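Local coordinates for antifreeze protein (Uncultured bacterium, PDB 6EIO) that probably binds ice crystals, as an antifreeze protein with an ice-binding-like beta-solenoid fold from an Antarctic microbial consortium, at residues A[90-95]-A[212-216]. Sequence-based numbering, arbitrary orientation.
Sequences ITTAYN and ALARN. With SO4 (sulfate ion), chain F.
L213 meets I90 at the buried end of this contact, with L213 CD1 3.9 Å from I90 CG2. L213 lies on strand 207-214 and points toward helix 81-99, which runs alongside the beta-solenoid. I39 of the neighbouring strand 36-40 touches both side chains. A214 turns its methyl away from the helix, toward I200, and its carbonyl O lies near I90 CD1. R215 follows, just past the strand, and carries most of the contact. R215 CG lies 3.8 Å from I90 CD1, and the two side chains run past each other in opposite directions. The R215 side chain bends about its CG-CD bond (chi3 54°), and its guanidinium has T91 over one face and meets the Y94 ring with its edge. T91 CG2 sits over that face, 3.5 Å from R215 NH2. R215 NH1 lies over a face of the Y94 ring, 3.2 Å from Y94 CD1. The two planes are 66° apart, and the contact is an off-centre cation-pi interaction. On the side away from the ring, R215 NH2 gives a nearly straight hydrogen bond (171°) to sulfate O3 at 2.8 Å. One water accepts from R215 NH1 and N95 ND2 and donates to the same O3. The R215 carbonyl O accepts a hydrogen bond from K87. A leucine in place of R215 would probably leave the Y94 face without its cation and the sulfate without this N-H donor. The chemistry thus grades from an apolar seam to a polar, charged end, where the sulfate, probably from the crystallisation liquor, would partly offset the arginine charge.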
loop_
_atom_site.group_PDB
_atom_site.type_symbol
_atom_site.label_atom_id
_atom_site.label_comp_id
_atom_site.label_asym_id
_atom_site.label_seq_id
_atom_site.Cartn_x
_atom_site.Cartn_y
_atom_site.Cartn_z
ATOM N N ILE A 90 -7.092 -3.883 10.047
ATOM C CA ILE A 90 -6.505 -2.770 9.305
ATOM C C ILE A 90 -6.678 -1.452 10.049
ATOM O O ILE A 90 -5.813 -0.575 9.929
ATOM C CB ILE A 90 -6.871 -2.694 7.805
ATOM C CG1 ILE A 90 -8.301 -2.287 7.553
ATOM C CG2 ILE A 90 -6.497 -3.995 7.114
ATOM C CD1 ILE A 90 -8.581 -2.001 6.079
ATOM N N THR A 91 -7.737 -1.291 10.845
ATOM C CA THR A 91 -7.800 -0.131 11.735
ATOM C C THR A 91 -6.642 -0.154 12.722
ATOM O O THR A 91 -5.950 0.852 12.912
ATOM C CB THR A 91 -9.148 -0.103 12.437
ATOM O OG1 THR A 91 -10.140 0.128 11.437
ATOM C CG2 THR A 91 -9.191 0.994 13.518
ATOM N N THR A 92 -6.392 -1.316 13.332
ATOM C CA THR A 92 -5.260 -1.438 14.248
ATOM C C THR A 92 -3.949 -1.078 13.550
ATOM O O THR A 92 -3.126 -0.323 14.083
ATOM C CB THR A 92 -5.224 -2.868 14.801
ATOM O OG1 THR A 92 -6.427 -3.085 15.532
ATOM C CG2 THR A 92 -3.992 -3.123 15.674
ATOM N N ALA A 93 -3.734 -1.624 12.352
ATOM C CA ALA A 93 -2.493 -1.384 11.626
ATOM C C ALA A 93 -2.344 0.087 11.237
ATOM O O ALA A 93 -1.255 0.659 11.336
ATOM C CB ALA A 93 -2.444 -2.258 10.377
ATOM N N TYR A 94 -3.437 0.698 10.769
ATOM C CA TYR A 94 -3.425 2.111 10.423
ATOM C C TYR A 94 -3.023 2.959 11.628
ATOM O O TYR A 94 -2.178 3.852 11.534
ATOM C CB TYR A 94 -4.826 2.487 9.945
ATOM C CG TYR A 94 -5.006 3.947 9.590
ATOM C CD1 TYR A 94 -5.271 4.900 10.577
ATOM C CD2 TYR A 94 -4.935 4.378 8.266
ATOM C CE1 TYR A 94 -5.471 6.233 10.247
ATOM C CE2 TYR A 94 -5.128 5.709 7.937
ATOM C CZ TYR A 94 -5.395 6.635 8.922
ATOM O OH TYR A 94 -5.582 7.935 8.558
ATOM N N ASN A 95 -3.652 2.691 12.772
ATOM C CA ASN A 95 -3.373 3.481 13.965
ATOM C C ASN A 95 -1.941 3.255 14.444
ATOM O O ASN A 95 -1.278 4.202 14.895
ATOM C CB ASN A 95 -4.374 3.142 15.069
ATOM C CG ASN A 95 -5.787 3.627 14.798
ATOM O OD1 ASN A 95 -6.759 3.054 15.349
ATOM N ND2 ASN A 95 -5.935 4.666 14.019
ATOM N N ALA A 212 -3.765 -3.202 -1.220
ATOM C CA ALA A 212 -4.544 -1.964 -1.237
ATOM C C ALA A 212 -5.660 -2.130 -0.217
ATOM O O ALA A 212 -6.623 -2.849 -0.473
ATOM C CB ALA A 212 -5.101 -1.699 -2.624
ATOM N N LEU A 213 -5.505 -1.473 0.937
ATOM C CA LEU A 213 -6.384 -1.671 2.093
ATOM C C LEU A 213 -7.057 -0.330 2.405
ATOM O O LEU A 213 -6.438 0.557 3.003
ATOM C CB LEU A 213 -5.576 -2.187 3.289
ATOM C CG LEU A 213 -4.704 -3.411 3.006
ATOM C CD1 LEU A 213 -3.916 -3.806 4.241
ATOM C CD2 LEU A 213 -5.508 -4.608 2.480
ATOM N N ALA A 214 -8.308 -0.184 1.978
ATOM C CA ALA A 214 -9.078 1.023 2.207
ATOM C C ALA A 214 -10.044 0.773 3.360
ATOM O O ALA A 214 -10.824 -0.181 3.342
ATOM C CB ALA A 214 -9.847 1.413 0.947
ATOM N N ARG A 215 -9.983 1.636 4.367
ATOM C CA ARG A 215 -10.796 1.440 5.557
ATOM C C ARG A 215 -12.255 1.813 5.326
ATOM O O ARG A 215 -13.154 0.978 5.483
ATOM C CB ARG A 215 -10.232 2.230 6.735
ATOM C CG ARG A 215 -8.924 1.645 7.261
ATOM C CD ARG A 215 -8.391 2.421 8.464
ATOM N NE ARG A 215 -9.408 2.517 9.514
ATOM C CZ ARG A 215 -9.406 3.392 10.504
ATOM N NH1 ARG A 215 -8.386 4.216 10.640
ATOM N NH2 ARG A 215 -10.427 3.433 11.347
ATOM N N ASN A 216 -12.514 3.080 4.994
ATOM C CA ASN A 216 -13.890 3.551 4.995
ATOM C C ASN A 216 -14.459 3.807 3.616
ATOM O O ASN A 216 -15.685 3.848 3.467
ATOM C CB ASN A 216 -14.015 4.780 5.891
ATOM C CG ASN A 216 -13.715 4.438 7.330
ATOM O OD1 ASN A 216 -13.947 3.306 7.785
ATOM N ND2 ASN A 216 -13.173 5.392 8.058
HETATM S S SO4 F . -10.737 4.566 15.000
HETATM O O1 SO4 F . -11.222 5.653 15.851
HETATM O O2 SO4 F . -9.535 3.977 15.596
HETATM O O3 SO4 F . -10.467 5.075 13.657
HETATM O O4 SO4 F . -11.787 3.548 14.922
HETATM O O HOH W 1 -8.125 5.871 12.888
#